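TRNA modification GTPase MnmE (Chlorobium tepidum, PDB 3GEE) probably hydrolyses GTP at a high intrinsic rate and takes part in adding a carboxymethylaminomethyl group to the wobble uridine, U34, of certain tRNAs. Local coordinates at residues A132-E144 with I455-F469. Sequence-based numbering, arbitrary orientation.
With FON (N-{[4-({[(6R)-2-amino-5-formyl-4-oxo-1,4,5,6,7,8-hexahydropteridin-6-yl]methyl}amino)phenyl]carbonyl}-L-glutamic acid), chain C.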
loop_
_atom_site.group_PDB
_atom_site.type_symbol
_atom_site.label_atom_id
_atom_site.label_comp_id
_atom_site.label_asym_id
_atom_site.label_seq_id
_atom_site.Cartn_x
_atom_site.Cartn_y
_atom_site.Cartn_z
ATOM N N ALA A 132 -21.448 -7.444 -4.725
ATOM C CA ALA A 132 -21.933 -6.388 -5.609
ATOM C C ALA A 132 -22.607 -6.990 -6.841
ATOM O O ALA A 132 -23.627 -6.478 -7.318
ATOM C CB ALA A 132 -20.804 -5.473 -6.013
ATOM N N PHE A 133 -22.037 -8.084 -7.343
ATOM C CA PHE A 133 -22.611 -8.784 -8.479
ATOM C C PHE A 133 -23.861 -9.563 -8.082
ATOM O O PHE A 133 -24.872 -9.514 -8.784
ATOM C CB PHE A 133 -21.594 -9.721 -9.133
ATOM C CG PHE A 133 -22.225 -10.742 -10.035
ATOM C CD1 PHE A 133 -22.702 -10.383 -11.291
ATOM C CD2 PHE A 133 -22.371 -12.056 -9.616
ATOM C CE1 PHE A 133 -23.302 -11.325 -12.123
ATOM C CE2 PHE A 133 -22.972 -13.002 -10.439
ATOM C CZ PHE A 133 -23.436 -12.637 -11.695
ATOM N N LEU A 134 -23.774 -10.291 -6.972
ATOM C CA LEU A 134 -24.881 -11.117 -6.488
ATOM C C LEU A 134 -26.117 -10.288 -6.135
ATOM O O LEU A 134 -27.243 -10.706 -6.385
ATOM C CB LEU A 134 -24.432 -11.962 -5.292
ATOM C CG LEU A 134 -24.064 -13.443 -5.481
ATOM C CD1 LEU A 134 -23.613 -13.788 -6.890
ATOM C CD2 LEU A 134 -23.014 -13.860 -4.456
ATOM N N ASN A 135 -25.894 -9.107 -5.567
ATOM C CA ASN A 135 -26.972 -8.154 -5.312
ATOM C C ASN A 135 -27.431 -7.415 -6.566
ATOM O O ASN A 135 -28.364 -6.618 -6.509
ATOM C CB ASN A 135 -26.563 -7.151 -4.236
ATOM C CG ASN A 135 -26.478 -7.776 -2.862
ATOM O OD1 ASN A 135 -26.989 -8.872 -2.628
ATOM N ND2 ASN A 135 -25.832 -7.074 -1.936
ATOM N N GLY A 136 -26.763 -7.667 -7.689
ATOM C CA GLY A 136 -27.191 -7.141 -8.980
ATOM C C GLY A 136 -26.858 -5.688 -9.248
ATOM O O GLY A 136 -27.291 -5.131 -10.254
ATOM N N ARG A 137 -26.088 -5.064 -8.361
ATOM C CA ARG A 137 -25.663 -3.687 -8.578
ATOM C C ARG A 137 -24.766 -3.599 -9.812
ATOM O O ARG A 137 -24.726 -2.573 -10.494
ATOM C CB ARG A 137 -24.924 -3.145 -7.355
ATOM C CG ARG A 137 -24.770 -1.627 -7.362
ATOM C CD ARG A 137 -23.770 -1.127 -6.321
ATOM N NE ARG A 137 -22.396 -1.561 -6.586
ATOM C CZ ARG A 137 -21.606 -1.046 -7.524
ATOM N NH1 ARG A 137 -20.373 -1.511 -7.680
ATOM N NH2 ARG A 137 -22.047 -0.074 -8.316
ATOM N N ILE A 138 -24.073 -4.700 -10.095
ATOM C CA ILE A 138 -23.047 -4.751 -11.126
ATOM C C ILE A 138 -23.059 -6.149 -11.759
ATOM O O ILE A 138 -23.452 -7.115 -11.100
ATOM C CB ILE A 138 -21.669 -4.360 -10.501
ATOM C CG1 ILE A 138 -20.970 -3.290 -11.339
ATOM C CG2 ILE A 138 -20.774 -5.564 -10.219
ATOM C CD1 ILE A 138 -21.639 -1.906 -11.297
ATOM N N ASP A 139 -22.668 -6.261 -13.032
ATOM C CA ASP A 139 -22.650 -7.573 -13.716
ATOM C C ASP A 139 -21.263 -8.234 -13.762
ATOM O O ASP A 139 -20.270 -7.628 -13.353
ATOM C CB ASP A 139 -23.317 -7.514 -15.109
ATOM C CG ASP A 139 -22.513 -6.713 -16.141
ATOM O OD1 ASP A 139 -21.298 -6.490 -15.960
ATOM O OD2 ASP A 139 -23.108 -6.315 -17.165
ATOM N N LEU A 140 -21.204 -9.471 -14.260
ATOM C CA LEU A 140 -19.950 -10.229 -14.315
ATOM C C LEU A 140 -18.844 -9.520 -15.072
ATOM O O LEU A 140 -17.691 -9.536 -14.640
ATOM C CB LEU A 140 -20.154 -11.623 -14.906
ATOM C CG LEU A 140 -20.037 -12.805 -13.944
ATOM C CD1 LEU A 140 -19.808 -14.083 -14.733
ATOM C CD2 LEU A 140 -18.911 -12.597 -12.932
ATOM N N LEU A 141 -19.195 -8.908 -16.200
ATOM C CA LEU A 141 -18.238 -8.113 -16.956
ATOM C C LEU A 141 -17.672 -7.002 -16.078
ATOM O O LEU A 141 -16.451 -6.869 -15.937
ATOM C CB LEU A 141 -18.882 -7.523 -18.212
ATOM C CG LEU A 141 -19.131 -8.442 -19.411
ATOM C CD1 LEU A 141 -19.859 -7.670 -20.497
ATOM C CD2 LEU A 141 -17.830 -9.038 -19.958
ATOM N N GLN A 142 -18.573 -6.230 -15.471
ATOM C CA GLN A 142 -18.199 -5.108 -14.623
ATOM C C GLN A 142 -17.408 -5.580 -13.412
ATOM O O GLN A 142 -16.430 -4.944 -13.021
ATOM C CB GLN A 142 -19.435 -4.340 -14.179
ATOM C CG GLN A 142 -20.094 -3.525 -15.277
ATOM C CD GLN A 142 -21.389 -2.880 -14.815
ATOM O OE1 GLN A 142 -22.344 -3.568 -14.443
ATOM N NE2 GLN A 142 -21.426 -1.551 -14.832
ATOM N N ALA A 143 -17.829 -6.700 -12.832
ATOM C CA ALA A 143 -17.083 -7.328 -11.745
ATOM C C ALA A 143 -15.633 -7.608 -12.163
ATOM O O ALA A 143 -14.691 -7.149 -11.508
ATOM C CB ALA A 143 -17.777 -8.612 -11.289
ATOM N N GLU A 144 -15.469 -8.338 -13.267
ATOM C CA GLU A 144 -14.152 -8.672 -13.798
ATOM C C GLU A 144 -13.363 -7.411 -14.131
ATOM O O GLU A 144 -12.143 -7.373 -13.963
ATOM C CB GLU A 144 -14.276 -9.544 -15.048
ATOM C CG GLU A 144 -14.823 -10.933 -14.800
ATOM C CD GLU A 144 -14.694 -11.827 -16.014
ATOM O OE1 GLU A 144 -13.591 -12.374 -16.234
ATOM O OE2 GLU A 144 -15.694 -11.991 -16.746
ATOM N N ILE A 455 -22.062 -14.811 -19.984
ATOM C CA ILE A 455 -20.908 -13.923 -19.925
ATOM C C ILE A 455 -21.183 -12.700 -19.045
ATOM O O ILE A 455 -20.254 -12.113 -18.490
ATOM C CB ILE A 455 -20.371 -13.530 -21.340
ATOM C CG1 ILE A 455 -20.775 -12.114 -21.743
ATOM C CG2 ILE A 455 -20.798 -14.541 -22.403
ATOM C CD1 ILE A 455 -19.707 -11.422 -22.549
ATOM N N THR A 456 -22.457 -12.334 -18.908
ATOM C CA THR A 456 -22.857 -11.198 -18.077
ATOM C C THR A 456 -23.345 -11.640 -16.697
ATOM O O THR A 456 -23.621 -10.808 -15.833
ATOM C CB THR A 456 -23.942 -10.329 -18.761
ATOM O OG1 THR A 456 -25.107 -11.121 -19.021
ATOM C CG2 THR A 456 -23.426 -9.745 -20.064
ATOM N N GLY A 457 -23.450 -12.950 -16.500
ATOM C CA GLY A 457 -23.832 -13.509 -15.210
ATOM C C GLY A 457 -25.312 -13.800 -15.026
ATOM O O GLY A 457 -25.748 -14.104 -13.911
ATOM N N LYS A 458 -26.088 -13.706 -16.107
ATOM C CA LYS A 458 -27.516 -14.050 -16.077
ATOM C C LYS A 458 -27.707 -15.477 -15.578
ATOM O O LYS A 458 -28.599 -15.751 -14.772
ATOM C CB LYS A 458 -28.162 -13.874 -17.458
ATOM C CG LYS A 458 -28.706 -12.477 -17.718
ATOM C CD LYS A 458 -30.121 -12.313 -17.154
ATOM C CE LYS A 458 -30.339 -10.924 -16.547
ATOM N NZ LYS A 458 -30.239 -9.814 -17.539
ATOM N N VAL A 459 -26.852 -16.374 -16.061
ATOM C CA VAL A 459 -26.783 -17.732 -15.544
ATOM C C VAL A 459 -25.528 -17.867 -14.672
ATOM O O VAL A 459 -24.404 -17.966 -15.179
ATOM C CB VAL A 459 -26.808 -18.778 -16.677
ATOM C CG1 VAL A 459 -26.933 -20.183 -16.105
ATOM C CG2 VAL A 459 -27.954 -18.492 -17.637
ATOM N N VAL A 460 -25.744 -17.838 -13.358
ATOM C CA VAL A 460 -24.679 -17.978 -12.360
ATOM C C VAL A 460 -24.213 -19.437 -12.257
ATOM O O VAL A 460 -25.033 -20.344 -12.077
ATOM C CB VAL A 460 -25.134 -17.459 -10.952
ATOM C CG1 VAL A 460 -25.103 -15.938 -10.893
ATOM C CG2 VAL A 460 -26.534 -17.985 -10.581
ATOM N N ASN A 461 -22.906 -19.663 -12.379
ATOM C CA ASN A 461 -22.352 -21.020 -12.300
ATOM C C ASN A 461 -21.695 -21.375 -10.964
ATOM O O ASN A 461 -21.394 -22.543 -10.712
ATOM C CB ASN A 461 -21.380 -21.290 -13.453
ATOM C CG ASN A 461 -22.071 -21.842 -14.692
ATOM O OD1 ASN A 461 -22.674 -22.920 -14.660
ATOM N ND2 ASN A 461 -21.971 -21.111 -15.797
ATOM N N GLU A 462 -21.470 -20.362 -10.125
ATOM C CA GLU A 462 -20.858 -20.528 -8.798
ATOM C C GLU A 462 -19.594 -21.395 -8.816
ATOM O O GLU A 462 -19.224 -21.996 -7.807
ATOM C CB GLU A 462 -21.877 -21.067 -7.782
ATOM C CG GLU A 462 -21.520 -20.764 -6.321
ATOM C CD GLU A 462 -22.434 -21.445 -5.311
ATOM O OE1 GLU A 462 -22.548 -20.924 -4.179
ATOM O OE2 GLU A 462 -23.035 -22.495 -5.634
ATOM N N GLU A 463 -18.955 -21.471 -9.979
ATOM C CA GLU A 463 -17.662 -22.124 -10.143
ATOM C C GLU A 463 -16.942 -21.336 -11.216
ATOM O O GLU A 463 -15.712 -21.244 -11.230
ATOM C CB GLU A 463 -17.816 -23.585 -10.560
ATOM C CG GLU A 463 -16.636 -24.460 -10.144
ATOM C CD GLU A 463 -16.415 -25.647 -11.068
ATOM O OE1 GLU A 463 -16.084 -25.432 -12.254
ATOM O OE2 GLU A 463 -16.556 -26.799 -10.607
ATOM N N VAL A 464 -17.739 -20.774 -12.121
ATOM C CA VAL A 464 -17.303 -19.696 -12.987
ATOM C C VAL A 464 -16.977 -18.496 -12.095
ATOM O O VAL A 464 -15.950 -17.838 -12.282
ATOM C CB VAL A 464 -18.391 -19.344 -14.037
ATOM C CG1 VAL A 464 -18.183 -17.947 -14.615
ATOM C CG2 VAL A 464 -18.416 -20.388 -15.152
ATOM N N LEU A 465 -17.844 -18.238 -11.114
ATOM C CA LEU A 465 -17.650 -17.145 -10.160
ATOM C C LEU A 465 -16.393 -17.334 -9.319
ATOM O O LEU A 465 -15.644 -16.380 -9.087
ATOM C CB LEU A 465 -18.858 -17.009 -9.229
ATOM C CG LEU A 465 -20.222 -16.581 -9.774
ATOM C CD1 LEU A 465 -21.210 -16.502 -8.624
ATOM C CD2 LEU A 465 -20.144 -15.249 -10.506
ATOM N N ASN A 466 -16.175 -18.567 -8.866
ATOM C CA ASN A 466 -15.038 -18.899 -8.012
ATOM C C ASN A 466 -13.695 -18.672 -8.695
ATOM O O ASN A 466 -12.794 -18.078 -8.104
ATOM C CB ASN A 466 -15.152 -20.333 -7.496
ATOM C CG ASN A 466 -16.154 -20.464 -6.365
ATOM O OD1 ASN A 466 -17.318 -20.790 -6.588
ATOM N ND2 ASN A 466 -15.708 -20.192 -5.144
ATOM N N THR A 467 -13.569 -19.125 -9.940
ATOM C CA THR A 467 -12.335 -18.911 -10.697
ATOM C C THR A 467 -12.097 -17.428 -10.969
ATOM O O THR A 467 -10.953 -16.997 -11.078
ATOM C CB THR A 467 -12.284 -19.716 -12.025
ATOM O OG1 THR A 467 -13.397 -19.363 -12.855
ATOM C CG2 THR A 467 -12.297 -21.223 -11.759
ATOM N N ILE A 468 -13.174 -16.649 -11.062
ATOM C CA ILE A 468 -13.056 -15.203 -11.259
ATOM C C ILE A 468 -12.624 -14.483 -9.981
ATOM O O ILE A 468 -11.689 -13.686 -10.001
ATOM C CB ILE A 468 -14.359 -14.574 -11.815
ATOM C CG1 ILE A 468 -14.597 -15.038 -13.252
ATOM C CG2 ILE A 468 -14.291 -13.042 -11.763
ATOM C CD1 ILE A 468 -15.890 -14.545 -13.866
ATOM N N PHE A 469 -13.296 -14.775 -8.871
ATOM C CA PHE A 469 -13.068 -14.023 -7.640
ATOM C C PHE A 469 -11.900 -14.510 -6.781
ATOM O O PHE A 469 -11.323 -13.721 -6.034
ATOM C CB PHE A 469 -14.361 -13.892 -6.829
ATOM C CG PHE A 469 -15.413 -13.066 -7.514
ATOM C CD1 PHE A 469 -15.180 -11.727 -7.812
ATOM C CD2 PHE A 469 -16.632 -13.627 -7.868
ATOM C CE1 PHE A 469 -16.144 -10.960 -8.454
ATOM C CE2 PHE A 469 -17.606 -12.867 -8.510
ATOM C CZ PHE A 469 -17.361 -11.531 -8.804
HETATM N N1 FON C . -14.525 4.753 -2.242
HETATM C C2 FON C . -15.048 4.294 -1.088
HETATM N NA2 FON C . -14.897 5.035 0.041
HETATM N N3 FON C . -15.720 3.114 -1.016
HETATM C C4 FON C . -15.911 2.323 -2.094
HETATM O O4 FON C . -16.539 1.251 -1.957
HETATM C C4A FON C . -15.339 2.779 -3.395
HETATM N N5 FON C . -15.422 2.162 -4.648
HETATM C C6 FON C . -15.654 3.162 -5.707
HETATM C C7 FON C . -14.287 3.826 -5.822
HETATM N N8 FON C . -14.091 4.535 -4.565
HETATM C C8A FON C . -14.627 4.075 -3.397
HETATM C C9 FON C . -16.179 2.621 -7.040
HETATM N N10 FON C . -17.355 1.777 -6.878
HETATM C C11 FON C . -21.073 2.624 -5.176
HETATM C C12 FON C . -20.948 2.226 -6.506
HETATM C C13 FON C . -19.697 1.950 -7.057
HETATM C C14 FON C . -18.545 2.085 -6.288
HETATM C C15 FON C . -18.670 2.470 -4.945
HETATM C C16 FON C . -19.922 2.746 -4.390
HETATM C C FON C . -22.453 2.903 -4.634
HETATM O O FON C . -22.583 3.361 -3.508
HETATM N N FON C . -23.500 2.613 -5.418
HETATM C CA FON C . -24.756 3.348 -5.533
HETATM C CB FON C . -24.554 4.751 -6.118
HETATM C CG FON C . -25.783 5.659 -6.002
HETATM C CD FON C . -25.383 7.095 -5.719
HETATM O OE1 FON C . -25.085 7.411 -4.543
HETATM O OE2 FON C . -25.369 7.922 -6.664
HETATM C CT FON C . -25.715 2.567 -6.393
HETATM O O1 FON C . -26.903 2.431 -6.017
HETATM O O2 FON C . -25.281 2.076 -7.462
HETATM C CP1 FON C . -15.289 0.916 -4.814
HETATM O O3 FON C . -14.373 0.474 -5.486
#
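Ile455 reaches Leu141 through its CD1, which packs on Leu141 CD2 while Arg413 donates a hydrogen bond to Ile455 O. One residue on comes the one hydrogen bond between the segments, Leu140 N to Thr456 O (3.2 Å). The N-H points straight at the oxygen (166°) but arrives from above the carbonyl plane. It uses an amide of the first turn of helix 140-151, just past the capping box in which Asp139 OD1 accepts from Gln142 N (2.8 Å) and Gln142 OE1 from Asp139 N. Gly457, at positive phi, ends helix 441-456 in a Schellman motif, and the Phe133 ring lies edge-on to it; a side chain there would run into the ring. Phe133 is swung into this place with CG anti to its N (chi1 163°). Val460 CG1 meets the same ring edge. Down helix 464-469, Leu140 enters as a knob among Thr456, Val464, Leu465 and Ile468. Leu465 CD2 bridges Phe133 and Leu140. Ile468 CD1 also touches Glu144 CD, whose carboxylate salt-bridges Arg413, and the Phe469 ring edge ends against Ala143 CB (3.9 Å). In the loop between helices 127-134 and 140-151, Arg137 has FON C12, at the rim of the aminobenzoyl ring, over one guanidinium face; a serine here would probably lose this contact and leave Phe91 O without its NE donor. One backbone bond thus ties these helices to 455-469; aliphatic and Phe133 contacts supply the rest, so the fit depends on shape, with Glu144 and Arg137 paired outside it.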